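Local coordinates for protein guanylate kinase (Coxiella burnetii, PDB 3TR0) that catalyses the ATP-dependent phosphorylation of GMP to GDP, with ADP as the other product, and probably serves to recycle GMP and, indirectly, cGMP, at residues A[88-93]-A[98-103]. Sequence-based numbering, arbitrary orientation.
Sequences DWVLRQ and RDVLLE. With 5GP (guanosine-5'-monophosphate), chain D.
The indole of Trp89 meets Val100 at its edge: CG1 of the valine lies near the ring plane, 3.8 Å from CZ3, while CG of Gln93 lies over one face, 3.4 Å from the plane and nearer its border than its middle. CG2 of Val90 is a second methyl lying level with the ring at its edge. The Arg92 guanidinium has Trp89 CA over one face and, at its edge, OD2 of its salt-bridge partner Asp88. With CG anti to the backbone N (chi1 179°), the tryptophan swings its six-membered ring toward the strand. Val100 turns its other methyl, CG2, to the helix and presses it against CB of Gln93 at 3.5 Å. Farther along, CG2 of Val90 reaches CD2 of Leu102 at 4.3 Å. Helix 87-95 thus packs on strand 99-103 of the five-stranded parallel sheet of this P-loop kinase fold, running roughly antiparallel to it (147°) at a closest axis distance of 8.3 Å. Strand 99-103 lies between strands 34-36 and 9-13, and it leads on to Glu103 of the GMP pocket. Just ahead of the strand, where the chain comes back from the helix, Arg98 N donates to Gln93 O (2.9 Å). The bent Gln93 chain brings OE1 within 3.2 Å of Arg98 NH1, a weak bond across amide and guanidinium planes 31° apart. Its NE2 turns back to Trp89 O in another weak bond.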
# COMPACT_ATOMS: atom_id res chain seq x y z
N ASP A 88 -9.26 -25.57 -2.38
CA ASP A 88 -10.68 -25.27 -2.28
C ASP A 88 -11.01 -24.32 -1.14
O ASP A 88 -11.85 -23.43 -1.29
CB ASP A 88 -11.50 -26.56 -2.17
CG ASP A 88 -12.95 -26.34 -2.56
OD1 ASP A 88 -13.20 -26.02 -3.74
OD2 ASP A 88 -13.83 -26.49 -1.69
N TRP A 89 -10.36 -24.50 0.00
CA TRP A 89 -10.64 -23.63 1.14
C TRP A 89 -10.34 -22.18 0.80
O TRP A 89 -11.10 -21.28 1.15
CB TRP A 89 -9.83 -24.06 2.37
CG TRP A 89 -10.08 -23.18 3.55
CD1 TRP A 89 -11.01 -23.37 4.53
CD2 TRP A 89 -9.40 -21.97 3.88
NE1 TRP A 89 -10.94 -22.35 5.45
CE2 TRP A 89 -9.96 -21.48 5.07
CE3 TRP A 89 -8.36 -21.25 3.28
CZ2 TRP A 89 -9.52 -20.31 5.68
CZ3 TRP A 89 -7.92 -20.08 3.88
CH2 TRP A 89 -8.50 -19.62 5.07
N VAL A 90 -9.22 -21.95 0.12
CA VAL A 90 -8.81 -20.60 -0.25
C VAL A 90 -9.85 -19.96 -1.17
O VAL A 90 -10.27 -18.83 -0.95
CB VAL A 90 -7.43 -20.61 -0.93
CG1 VAL A 90 -7.13 -19.24 -1.53
CG2 VAL A 90 -6.35 -21.01 0.06
N LEU A 91 -10.26 -20.69 -2.20
CA LEU A 91 -11.22 -20.16 -3.16
C LEU A 91 -12.58 -19.88 -2.52
O LEU A 91 -13.26 -18.93 -2.90
CB LEU A 91 -11.35 -21.08 -4.37
CG LEU A 91 -10.06 -21.29 -5.15
CD1 LEU A 91 -10.31 -22.11 -6.41
CD2 LEU A 91 -9.42 -19.95 -5.50
N ARG A 92 -12.99 -20.70 -1.55
CA ARG A 92 -14.22 -20.43 -0.82
C ARG A 92 -14.15 -19.09 -0.07
O ARG A 92 -15.12 -18.32 -0.07
CB ARG A 92 -14.54 -21.55 0.17
CG ARG A 92 -14.94 -22.85 -0.50
CD ARG A 92 -15.78 -23.72 0.42
NE ARG A 92 -15.12 -24.01 1.70
CZ ARG A 92 -14.23 -24.99 1.87
NH1 ARG A 92 -13.87 -25.75 0.85
NH2 ARG A 92 -13.69 -25.19 3.06
N GLN A 93 -13.00 -18.82 0.54
CA GLN A 93 -12.79 -17.56 1.26
C GLN A 93 -12.85 -16.36 0.33
O GLN A 93 -13.50 -15.36 0.63
CB GLN A 93 -11.44 -17.58 2.00
CG GLN A 93 -11.25 -18.77 2.91
CD GLN A 93 -12.43 -19.01 3.83
OE1 GLN A 93 -12.93 -18.08 4.46
NE2 GLN A 93 -12.88 -20.25 3.90
N ARG A 98 -13.46 -12.64 1.54
CA ARG A 98 -12.43 -12.57 2.57
C ARG A 98 -11.04 -12.71 1.95
O ARG A 98 -10.80 -13.62 1.15
CB ARG A 98 -12.61 -13.69 3.60
CG ARG A 98 -13.93 -13.69 4.34
CD ARG A 98 -13.92 -14.77 5.41
NE ARG A 98 -15.23 -14.95 6.03
CZ ARG A 98 -16.12 -15.86 5.64
NH1 ARG A 98 -15.83 -16.69 4.65
NH2 ARG A 98 -17.29 -15.96 6.26
N ASP A 99 -10.14 -11.81 2.33
CA ASP A 99 -8.74 -11.94 1.93
C ASP A 99 -8.14 -13.15 2.63
O ASP A 99 -8.63 -13.58 3.67
CB ASP A 99 -7.97 -10.67 2.29
CG ASP A 99 -8.53 -9.45 1.60
OD1 ASP A 99 -8.46 -9.39 0.36
OD2 ASP A 99 -9.06 -8.55 2.30
N VAL A 100 -7.10 -13.71 2.03
CA VAL A 100 -6.48 -14.90 2.60
C VAL A 100 -4.99 -14.67 2.79
O VAL A 100 -4.31 -14.18 1.90
CB VAL A 100 -6.67 -16.12 1.70
CG1 VAL A 100 -5.86 -17.30 2.23
CG2 VAL A 100 -8.16 -16.49 1.61
N LEU A 101 -4.51 -15.03 3.98
CA LEU A 101 -3.09 -14.97 4.27
C LEU A 101 -2.46 -16.33 4.02
O LEU A 101 -2.94 -17.35 4.51
CB LEU A 101 -2.87 -14.57 5.73
CG LEU A 101 -3.15 -13.09 6.01
CD1 LEU A 101 -3.49 -12.87 7.47
CD2 LEU A 101 -1.95 -12.27 5.60
N LEU A 102 -1.38 -16.34 3.24
CA LEU A 102 -0.65 -17.57 2.97
C LEU A 102 0.74 -17.49 3.57
O LEU A 102 1.59 -16.73 3.10
CB LEU A 102 -0.56 -17.82 1.46
CG LEU A 102 -1.88 -17.94 0.69
CD1 LEU A 102 -1.63 -18.00 -0.82
CD2 LEU A 102 -2.65 -19.15 1.14
N GLU A 103 0.97 -18.26 4.63
CA GLU A 103 2.30 -18.33 5.23
C GLU A 103 3.05 -19.45 4.54
O GLU A 103 2.98 -20.60 4.96
CB GLU A 103 2.19 -18.64 6.72
CG GLU A 103 1.44 -17.61 7.53
CD GLU A 103 1.32 -18.02 8.99
OE1 GLU A 103 0.62 -19.01 9.28
OE2 GLU A 103 1.93 -17.35 9.85
P 5GP D . 7.64 -25.30 9.99
O1P 5GP D . 6.34 -25.09 10.74
O2P 5GP D . 8.06 -26.71 9.68
O3P 5GP D . 8.74 -24.57 10.73
O5' 5GP D . 7.61 -24.45 8.65
C5' 5GP D . 8.58 -24.65 7.64
C4' 5GP D . 8.42 -23.64 6.52
O4' 5GP D . 7.60 -24.21 5.48
C3' 5GP D . 7.69 -22.36 6.89
O3' 5GP D . 8.53 -21.42 7.54
C2' 5GP D . 7.15 -21.87 5.55
O2' 5GP D . 8.14 -21.12 4.87
C1' 5GP D . 6.94 -23.18 4.79
N9 5GP D . 5.51 -23.54 4.67
C8 5GP D . 4.61 -23.79 5.64
N7 5GP D . 3.43 -24.10 5.05
C5 5GP D . 3.61 -24.04 3.71
C6 5GP D . 2.79 -24.24 2.60
O6 5GP D . 1.58 -24.56 2.74
N1 5GP D . 3.31 -24.10 1.38
C2 5GP D . 4.60 -23.76 1.19
N2 5GP D . 5.11 -23.61 -0.05
N3 5GP D . 5.41 -23.55 2.25
C4 5GP D . 4.93 -23.70 3.50